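Local atomic coordinates of glutamine amidotransferase domain-containing protein (Thermotoga maritima, PDB entry 1O1Y), a protein that probably acts as a glutamine amidotransferase, releasing ammonia from glutamine for transfer to an acceptor. Residues 102-107 with 152-157; 68-73 with 112-117; 161-166 with 173-178. All blocks are in the same frame, centred on the assembly; numbering follows the deposited sequence. Where two conformers were deposited one is given.

Contact 1 and contact 3 lie in the interior and meet directly, the ring of Phe-154 packing on that of Phe-174; contact 2, with centre about 8 Å from that of contact 1, runs from the interior out to solvent. Contacts 1 and 2 hold the same small sheet, whose strands 152-154 and 114-116 pair antiparallel: contact 1 lays helix 102-109 over one strand, contact 2 secures a loop to the other. Their chemistry differs accordingly. Side-chain packing and a water bridge make contact 1, one tyrosine hydroxyl and a pair of small apolar groups make contact 2, and main-chain bonding between strands of the large mixed sheet makes contact 3.

Contact 1 of 3, residues 102-107 with 152-157; sequences GSQMLA and DTFDLP. With SO4 (sulfate ion), chain C.
Ala-107 sets its methyl obliquely against the ring of Phe-154, CB to CG 4.0 Å. Farther along the same ring, Gln-104 CG approaches Phe-154 CD1 at 3.7 Å and Ser-103 OG approaches CE1, so a single turn of helix lies along the aromatic side chain. A small residue suits position 107, because Pro-157 also closes in, its CG 3.9 Å from Ala-107 CA. Phe-154 CG sits between its own backbone N and carbonyl carbon (chi1 50°), which raises the ring from the strand into this packing.

Beyond CG the Gln-104 chain runs extended (chi2 164°) and carries its amide to Asp-152. NE2 lies 3.1 Å from Asp-152 O, but the angle is too poor for a hydrogen bond; NE2 instead donates to Gln-183 OE1, and Asp-152 O is bonded by His-150 ND1. A water donates to both Gln-104 OE1 (2.9 Å) and Asp-152 OD2 (2.8 Å), linking amide to carboxylate. A leucine in place of Gln-104 would probably leave Gln-183 OE1 without this donor and the water without its hold on the helix.

Asp-152 N donates to sulfate O2 at 2.9 Å, and Gly-151 N donates to the same ion, probably from the crystallisation liquor. At the start of the helix, Ser-103 OG bonds to the backbone O of the cysteinesulfonic acid at position 100, in a turn consistent with this family's nucleophile elbow. Selenomethionine Met-105 reaches helix 78-92, Leu-106 and Ala-107 touch Phe-174, and strand 152-154, itself paired with 114-116, closes another flank.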
loop_
_atom_site.group_PDB
_atom_site.type_symbol
_atom_site.label_atom_id
_atom_site.label_comp_id
_atom_site.label_asym_id
_atom_site.label_seq_id
_atom_site.Cartn_x
_atom_site.Cartn_y
_atom_site.Cartn_z
ATOM N N GLY A 102 -1.708 -1.245 5.407
ATOM C CA GLY A 102 -2.771 -1.874 4.652
ATOM C C GLY A 102 -2.496 -3.323 4.342
ATOM O O GLY A 102 -3.411 -4.134 4.387
ATOM N N SER A 103 -1.252 -3.647 3.953
ATOM C CA SER A 103 -0.896 -5.028 3.644
ATOM C C SER A 103 -0.918 -5.884 4.910
ATOM O O SER A 103 -1.300 -7.056 4.863
ATOM C CB SER A 103 0.491 -5.134 2.960
ATOM O OG SER A 103 1.573 -4.772 3.838
ATOM N N GLN A 104 -0.476 -5.321 6.023
ATOM C CA GLN A 104 -0.446 -6.033 7.304
ATOM C C GLN A 104 -1.858 -6.270 7.823
ATOM O O GLN A 104 -2.175 -7.341 8.328
ATOM C CB GLN A 104 0.347 -5.200 8.306
ATOM C CG GLN A 104 1.800 -5.168 7.937
ATOM C CD GLN A 104 2.568 -4.091 8.611
ATOM O OE1 GLN A 104 2.052 -3.341 9.454
ATOM N NE2 GLN A 104 3.828 -3.993 8.244
HETATM N N MSE A 105 -2.742 -5.291 7.643
HETATM C CA MSE A 105 -4.143 -5.450 8.051
HETATM C C MSE A 105 -4.825 -6.518 7.222
HETATM O O MSE A 105 -5.615 -7.307 7.742
HETATM C CB MSE A 105 -4.890 -4.115 7.945
HETATM C CG MSE A 105 -4.376 -3.108 8.982
HETATM SE SE MSE A 105 -5.244 -1.389 8.837
HETATM C CE MSE A 105 -7.005 -1.889 9.403
ATOM N N LEU A 106 -4.522 -6.558 5.935
ATOM C CA LEU A 106 -5.065 -7.598 5.073
ATOM C C LEU A 106 -4.558 -8.979 5.518
ATOM O O LEU A 106 -5.330 -9.940 5.610
ATOM C CB LEU A 106 -4.685 -7.351 3.599
ATOM C CG LEU A 106 -5.127 -8.437 2.594
ATOM C CD1 LEU A 106 -6.631 -8.622 2.529
ATOM C CD2 LEU A 106 -4.571 -8.116 1.189
ATOM N N ALA A 107 -3.260 -9.098 5.764
ATOM C CA ALA A 107 -2.679 -10.362 6.238
ATOM C C ALA A 107 -3.347 -10.859 7.512
ATOM O O ALA A 107 -3.639 -12.032 7.663
ATOM C CB ALA A 107 -1.207 -10.210 6.474
ATOM N N ASP A 152 7.418 -3.225 10.861
ATOM C CA ASP A 152 6.686 -4.480 11.078
ATOM C C ASP A 152 6.671 -5.281 9.799
ATOM O O ASP A 152 6.852 -4.758 8.681
ATOM C CB ASP A 152 5.247 -4.234 11.512
ATOM C CG ASP A 152 5.109 -3.859 12.993
ATOM O OD1 ASP A 152 6.129 -3.776 13.754
ATOM O OD2 ASP A 152 3.964 -3.592 13.462
ATOM N N THR A 153 6.455 -6.567 9.974
ATOM C CA THR A 153 6.217 -7.502 8.867
ATOM C C THR A 153 5.122 -8.514 9.225
ATOM O O THR A 153 4.413 -8.353 10.192
ATOM C CB THR A 153 7.592 -8.176 8.465
ATOM O OG1 THR A 153 7.466 -8.890 7.218
ATOM C CG2 THR A 153 8.053 -9.148 9.479
ATOM N N PHE A 154 4.953 -9.544 8.411
ATOM C CA PHE A 154 3.886 -10.492 8.599
ATOM C C PHE A 154 4.270 -11.852 8.041
ATOM O O PHE A 154 5.173 -11.972 7.221
ATOM C CB PHE A 154 2.580 -9.993 7.934
ATOM C CG PHE A 154 2.754 -9.545 6.499
ATOM C CD1 PHE A 154 3.048 -8.222 6.198
ATOM C CD2 PHE A 154 2.677 -10.462 5.455
ATOM C CE1 PHE A 154 3.269 -7.838 4.865
ATOM C CE2 PHE A 154 2.886 -10.081 4.131
ATOM C CZ PHE A 154 3.189 -8.776 3.842
ATOM N N ASP A 155 3.551 -12.869 8.508
ATOM C CA ASP A 155 3.564 -14.202 7.906
ATOM C C ASP A 155 2.698 -14.192 6.650
ATOM O O ASP A 155 1.777 -13.406 6.517
ATOM C CB ASP A 155 2.980 -15.204 8.855
ATOM C CG ASP A 155 3.901 -15.541 10.003
ATOM O OD1 ASP A 155 5.134 -15.316 9.868
ATOM O OD2 ASP A 155 3.458 -16.048 11.063
ATOM N N LEU A 156 3.002 -15.081 5.716
ATOM C CA LEU A 156 2.183 -15.232 4.509
ATOM C C LEU A 156 0.900 -15.972 4.848
ATOM O O LEU A 156 0.946 -17.058 5.378
ATOM C CB LEU A 156 2.972 -16.021 3.463
ATOM C CG LEU A 156 2.320 -16.277 2.095
ATOM C CD1 LEU A 156 2.209 -14.989 1.352
ATOM C CD2 LEU A 156 3.133 -17.265 1.322
ATOM N N PRO A 157 -0.270 -15.382 4.586
ATOM C CA PRO A 157 -1.500 -16.089 4.895
ATOM C C PRO A 157 -1.594 -17.389 4.120
ATOM O O PRO A 157 -1.079 -17.516 3.000
ATOM C CB PRO A 157 -2.587 -15.135 4.426
ATOM C CG PRO A 157 -1.985 -13.773 4.499
ATOM C CD PRO A 157 -0.535 -14.009 4.110
HETATM S S SO4 C . 5.466 0.013 11.080
HETATM O O1 SO4 C . 6.618 0.860 11.311
HETATM O O2 SO4 C . 5.643 -1.040 10.051
HETATM O O3 SO4 C . 4.430 0.910 10.570
HETATM O O4 SO4 C . 4.954 -0.594 12.319
HETATM O O HOH W 1 1.418 -3.476 12.246
#

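Contact 2 of 3, residues 68-73 with 112-117; sequences MGAYEE and ASVYRG
Tyr-71 reaches over to Val-114 and takes the hydrogen bond of its main-chain N-H at OH, a nearly straight bond (167°) of 3.1 Å. The ring comes in edge-on: Val-114 O lies in the ring plane, 3.2 Å from Tyr-71 CE1. This aromatic carbon also touches Val-114 CB at 4.0 Å, so apolar packing and the polar bond fall on one residue. The Tyr-71 side chain leaves beside its backbone N, with CG anti to the carbonyl carbon (chi1 -59°), and this throws the ring across to the strand.

Next to this close fit lies a buried patch. Ala-70 CB packs against the fork of Val-114, 4.0 Å from CG1 and slightly farther from CG2; a methyl fits where the loop comes close, and a branched residue offers it two carbons. Val-114 also touches Gln-104 and Phe-154, which draws this patch into the interior.

Ala-70 and Tyr-71 are the middle residues of a type I beta turn from Gly-69 to Glu-72, in the loop between strand 60-63 and helix 78-92; strand 114-116 pairs antiparallel with strand 152-154. The turn is braced from within: Gly-69 N donates to Glu-72 OE2 at 2.8 Å, on the anti side of the carboxylate and somewhat out of its plane. Glycine suits the place, since a CB there would crowd Glu-72 CG.

Toward solvent, where Tyr-71 and Ser-113 are exposed, the reach to Ala-112 goes through water: one molecule bridges Tyr-71 OH, 2.6 Å away, and Ala-112 O, to which it donates at 2.8 Å.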
loop_
_atom_site.group_PDB
_atom_site.type_symbol
_atom_site.label_atom_id
_atom_site.label_comp_id
_atom_site.label_asym_id
_atom_site.label_seq_id
_atom_site.Cartn_x
_atom_site.Cartn_y
_atom_site.Cartn_z
HETATM N N MSE A 68 0.198 3.033 12.847
HETATM C CA MSE A 68 -0.583 2.251 13.829
HETATM C C MSE A 68 -0.200 0.777 13.696
HETATM O O MSE A 68 0.061 0.309 12.600
HETATM C CB MSE A 68 -2.090 2.341 13.575
HETATM C CG MSE A 68 -2.713 3.721 13.618
HETATM SE SE MSE A 68 -2.705 4.386 11.757
HETATM C CE MSE A 68 -2.640 6.260 12.196
ATOM N N GLY A 69 -0.202 0.052 14.809
ATOM C CA GLY A 69 0.014 -1.377 14.765
ATOM C C GLY A 69 -1.284 -2.091 14.419
ATOM O O GLY A 69 -2.371 -1.630 14.788
ATOM N N ALA A 70 -1.172 -3.252 13.774
ATOM C CA ALA A 70 -2.336 -4.017 13.363
ATOM C C ALA A 70 -3.184 -4.533 14.515
ATOM O O ALA A 70 -4.327 -4.848 14.297
ATOM C CB ALA A 70 -1.898 -5.201 12.468
ATOM N N TYR A 71 -2.640 -4.667 15.728
ATOM C CA TYR A 71 -3.382 -5.125 16.878
ATOM C C TYR A 71 -3.751 -3.976 17.798
ATOM O O TYR A 71 -4.123 -4.219 18.935
ATOM C CB TYR A 71 -2.558 -6.130 17.693
ATOM C CG TYR A 71 -2.177 -7.338 16.868
ATOM C CD1 TYR A 71 -0.887 -7.491 16.387
ATOM C CD2 TYR A 71 -3.126 -8.280 16.526
ATOM C CE1 TYR A 71 -0.545 -8.595 15.601
ATOM C CE2 TYR A 71 -2.793 -9.416 15.745
ATOM C CZ TYR A 71 -1.497 -9.542 15.293
ATOM O OH TYR A 71 -1.161 -10.600 14.538
ATOM N N GLU A 72 -3.628 -2.738 17.334
ATOM C CA GLU A 72 -3.827 -1.602 18.245
ATOM C C GLU A 72 -5.226 -0.983 18.127
ATOM O O GLU A 72 -5.383 0.244 18.134
ATOM C CB GLU A 72 -2.751 -0.558 18.015
ATOM C CG GLU A 72 -1.368 -1.056 18.398
ATOM C CD GLU A 72 -0.347 0.079 18.470
ATOM O OE1 GLU A 72 0.246 0.226 19.521
ATOM O OE2 GLU A 72 -0.159 0.834 17.484
ATOM N N GLU A 73 -6.248 -1.839 18.072
ATOM C CA GLU A 73 -7.621 -1.346 17.963
ATOM C C GLU A 73 -8.116 -0.546 19.151
ATOM O O GLU A 73 -8.959 0.327 18.969
ATOM C CB GLU A 73 -8.628 -2.486 17.744
ATOM C CG GLU A 73 -8.475 -3.109 16.382
ATOM C CD GLU A 73 -7.893 -4.506 16.453
ATOM O OE1 GLU A 73 -6.838 -4.680 17.148
ATOM O OE2 GLU A 73 -8.516 -5.407 15.816
ATOM N N ALA A 112 -3.032 -14.341 9.357
ATOM C CA ALA A 112 -1.573 -14.372 9.562
ATOM C C ALA A 112 -1.166 -13.403 10.659
ATOM O O ALA A 112 -1.797 -12.384 10.829
ATOM C CB ALA A 112 -0.855 -13.990 8.291
ATOM N N SER A 113 -0.096 -13.731 11.372
ATOM C CA SER A 113 0.451 -12.871 12.403
ATOM C C SER A 113 1.184 -11.699 11.773
ATOM O O SER A 113 1.815 -11.813 10.710
ATOM C CB SER A 113 1.412 -13.669 13.323
ATOM O OG SER A 113 0.769 -14.710 14.021
ATOM N N VAL A 114 1.116 -10.579 12.464
ATOM C CA VAL A 114 1.887 -9.393 12.176
ATOM C C VAL A 114 2.772 -9.108 13.388
ATOM O O VAL A 114 2.369 -9.286 14.551
ATOM C CB VAL A 114 0.921 -8.193 11.938
ATOM C CG1 VAL A 114 1.672 -6.881 11.768
ATOM C CG2 VAL A 114 -0.006 -8.527 10.790
ATOM N N TYR A 115 3.994 -8.663 13.117
ATOM C CA TYR A 115 4.981 -8.512 14.182
ATOM C C TYR A 115 6.145 -7.669 13.773
ATOM O O TYR A 115 6.364 -7.420 12.594
ATOM C CB TYR A 115 5.522 -9.861 14.639
ATOM C CG TYR A 115 5.852 -10.799 13.484
ATOM C CD1 TYR A 115 7.100 -10.772 12.867
ATOM C CD2 TYR A 115 4.906 -11.726 13.017
ATOM C CE1 TYR A 115 7.407 -11.614 11.810
ATOM C CE2 TYR A 115 5.208 -12.591 11.970
ATOM C CZ TYR A 115 6.462 -12.535 11.358
ATOM O OH TYR A 115 6.771 -13.391 10.322
ATOM N N ARG A 116 6.873 -7.217 14.782
ATOM C CA ARG A 116 8.069 -6.392 14.568
ATOM C C ARG A 116 9.104 -7.194 13.794
ATOM O O ARG A 116 9.416 -8.333 14.159
ATOM C CB ARG A 116 8.664 -5.912 15.896
ATOM C CG ARG A 116 9.709 -4.781 15.743
ATOM C CD ARG A 116 10.337 -4.346 17.045
ATOM N NE ARG A 116 11.180 -5.416 17.579
ATOM C CZ ARG A 116 12.469 -5.611 17.277
ATOM N NH1 ARG A 116 13.111 -4.809 16.429
ATOM N NH2 ARG A 116 13.125 -6.629 17.830
ATOM N N GLY A 117 9.625 -6.589 12.721
ATOM C CA GLY A 117 10.670 -7.200 11.953
ATOM C C GLY A 117 11.942 -7.399 12.738
ATOM O O GLY A 117 12.354 -6.517 13.503
HETATM O O HOH W 2 -3.024 -11.806 13.229
#

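Contact 3 of 3, residues 161-166 with 173-178; sequences TRVFTS and GFVYGK
Phe-164 keeps the edge of its ring toward Gly-173, whose CA lies near the ring plane. The approach explains the glycine: a CB at that position would clash with Phe-164 CD2. Phe-164 CB itself comes to 3.8 Å from Gly-173 N, and farther out the ring makes edge-to-face contacts with Phe-137 and Phe-184. Phe-174 belongs to the opposite side of the sheet. Phe-174 CB sits 3.3 Å from Thr-161 O, while its ring turns from strand 161-165 toward Phe-154 and Leu-156, a place where a large apolar group is well suited.

Between these rings the main chains pair antiparallel. Thr-161 and Val-175 form a hydrogen-bonded pair: Thr-161 N donates to Val-175 O at 2.8 Å and Val-175 N returns a bond to Thr-161 O at 3.0 Å. Val-175 and Val-163 meet obliquely through their CG2 branches, 3.8 Å apart, and a branched apolar residue suits each place because one arm can reach the other. Arg-162 and Phe-174 make the next, non-hydrogen-bonded pair, and Arg-162 NE bonds to Asn-171 OD1. After it the register slips by one residue. Val-163 N (2.9 Å) and Phe-164 N (3.2 Å) both donate to Gly-173 O, reaching it from the same face and lying 40° and 47° above its carbonyl plane, so neither uses an in-plane lone pair. Two bonds thus grip one oxygen, and Gly-173 N answers with a bent bond to Phe-164 O.

Two successive residues facing one across the pairing define a classic beta bulge. Here it interrupts a beta hairpin, strands 161-165 and 173-176, within the antiparallel part of the large mixed sheet of this flavodoxin-like glutamine amidotransferase fold.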
loop_
_atom_site.group_PDB
_atom_site.type_symbol
_atom_site.label_atom_id
_atom_site.label_comp_id
_atom_site.label_asym_id
_atom_site.label_seq_id
_atom_site.Cartn_x
_atom_site.Cartn_y
_atom_site.Cartn_z
ATOM N N THR A 161 -0.783 -16.212 -2.226
ATOM C CA THR A 161 0.415 -16.399 -3.033
ATOM C C THR A 161 1.404 -15.336 -2.742
ATOM O O THR A 161 1.085 -14.166 -2.856
ATOM C CB THR A 161 0.009 -16.332 -4.505
ATOM O OG1 THR A 161 -0.877 -17.420 -4.733
ATOM C CG2 THR A 161 1.204 -16.613 -5.419
ATOM N N ARG A 162 2.627 -15.700 -2.372
ATOM C CA ARG A 162 3.685 -14.693 -2.252
ATOM C C ARG A 162 4.080 -14.215 -3.646
ATOM O O ARG A 162 4.297 -15.031 -4.534
ATOM C CB ARG A 162 4.944 -15.279 -1.615
ATOM C CG ARG A 162 6.037 -14.231 -1.349
ATOM C CD ARG A 162 7.306 -14.779 -0.708
ATOM N NE ARG A 162 7.043 -15.311 0.634
ATOM C CZ ARG A 162 6.972 -16.589 0.983
ATOM N NH1 ARG A 162 7.179 -17.609 0.124
ATOM N NH2 ARG A 162 6.689 -16.859 2.254
ATOM N N VAL A 163 4.116 -12.907 -3.826
ATOM C CA VAL A 163 4.517 -12.304 -5.090
ATOM C C VAL A 163 5.855 -11.578 -4.985
ATOM O O VAL A 163 6.583 -11.510 -5.996
ATOM C CB VAL A 163 3.406 -11.388 -5.648
ATOM C CG1 VAL A 163 3.814 -10.732 -6.987
ATOM C CG2 VAL A 163 2.168 -12.237 -5.919
ATOM N N PHE A 164 6.142 -10.989 -3.844
ATOM C CA PHE A 164 7.416 -10.346 -3.616
ATOM C C PHE A 164 8.102 -10.796 -2.336
ATOM O O PHE A 164 7.470 -10.960 -1.281
ATOM C CB PHE A 164 7.296 -8.821 -3.585
ATOM C CG PHE A 164 6.804 -8.216 -4.889
ATOM C CD1 PHE A 164 7.698 -7.933 -5.940
ATOM C CD2 PHE A 164 5.458 -7.991 -5.081
ATOM C CE1 PHE A 164 7.253 -7.403 -7.134
ATOM C CE2 PHE A 164 5.027 -7.473 -6.285
ATOM C CZ PHE A 164 5.927 -7.192 -7.318
ATOM N N THR A 165 9.417 -10.879 -2.430
ATOM C CA THR A 165 10.292 -11.118 -1.295
ATOM C C THR A 165 11.426 -10.102 -1.242
ATOM O O THR A 165 11.514 -9.223 -2.069
ATOM C CB THR A 165 10.789 -12.578 -1.361
ATOM O OG1 THR A 165 11.374 -12.976 -0.109
ATOM C CG2 THR A 165 11.887 -12.740 -2.389
ATOM N N SER A 166 12.304 -10.247 -0.254
ATOM C CA SER A 166 13.472 -9.407 -0.140
ATOM C C SER A 166 14.531 -10.080 0.697
ATOM O O SER A 166 14.293 -11.087 1.370
ATOM C CB SER A 166 13.136 -8.062 0.484
ATOM O OG SER A 166 12.709 -8.183 1.844
ATOM N N GLY A 173 5.126 -8.938 -0.467
ATOM C CA GLY A 173 3.878 -8.730 -1.197
ATOM C C GLY A 173 3.188 -10.062 -1.485
ATOM O O GLY A 173 3.854 -11.102 -1.634
ATOM N N PHE A 174 1.856 -10.050 -1.503
ATOM C CA PHE A 174 1.079 -11.246 -1.703
ATOM C C PHE A 174 -0.232 -10.912 -2.361
ATOM O O PHE A 174 -0.648 -9.780 -2.381
ATOM C CB PHE A 174 0.862 -12.005 -0.385
ATOM C CG PHE A 174 0.010 -11.260 0.612
ATOM C CD1 PHE A 174 0.577 -10.359 1.509
ATOM C CD2 PHE A 174 -1.367 -11.436 0.621
ATOM C CE1 PHE A 174 -0.222 -9.679 2.412
ATOM C CE2 PHE A 174 -2.174 -10.758 1.557
ATOM C CZ PHE A 174 -1.598 -9.872 2.439
ATOM N N VAL A 175 -0.863 -11.945 -2.894
ATOM C CA VAL A 175 -2.165 -11.840 -3.519
ATOM C C VAL A 175 -3.065 -12.979 -2.989
ATOM O O VAL A 175 -2.619 -14.118 -2.742
ATOM C CB VAL A 175 -2.077 -11.946 -5.070
ATOM C CG1 VAL A 175 -3.461 -12.052 -5.707
ATOM C CG2 VAL A 175 -1.303 -10.804 -5.647
ATOM N N TYR A 176 -4.321 -12.640 -2.787
ATOM C CA TYR A 176 -5.373 -13.580 -2.388
ATOM C C TYR A 176 -6.620 -13.154 -3.131
ATOM O O TYR A 176 -7.212 -12.147 -2.811
ATOM C CB TYR A 176 -5.605 -13.512 -0.875
ATOM C CG TYR A 176 -6.776 -14.349 -0.389
ATOM C CD1 TYR A 176 -6.657 -15.702 -0.204
ATOM C CD2 TYR A 176 -8.011 -13.768 -0.163
ATOM C CE1 TYR A 176 -7.757 -16.453 0.203
ATOM C CE2 TYR A 176 -9.089 -14.514 0.258
ATOM C CZ TYR A 176 -8.950 -15.852 0.433
ATOM O OH TYR A 176 -10.029 -16.609 0.845
ATOM N N GLY A 177 -6.983 -13.897 -4.165
ATOM C CA GLY A 177 -8.147 -13.563 -4.985
ATOM C C GLY A 177 -7.869 -12.259 -5.701
ATOM O O GLY A 177 -6.835 -12.101 -6.349
ATOM N N LYS A 178 -8.769 -11.291 -5.509
ATOM C CA LYS A 178 -8.591 -9.940 -6.023
ATOM C C LYS A 178 -7.993 -8.954 -5.030
ATOM O O LYS A 178 -7.942 -7.739 -5.302
ATOM C CB LYS A 178 -9.923 -9.454 -6.540
ATOM C CG LYS A 178 -10.355 -10.309 -7.735
ATOM C CD LYS A 178 -11.856 -10.374 -7.884
ATOM C CE LYS A 178 -12.459 -9.189 -8.588
ATOM N NZ LYS A 178 -13.921 -9.456 -8.969
#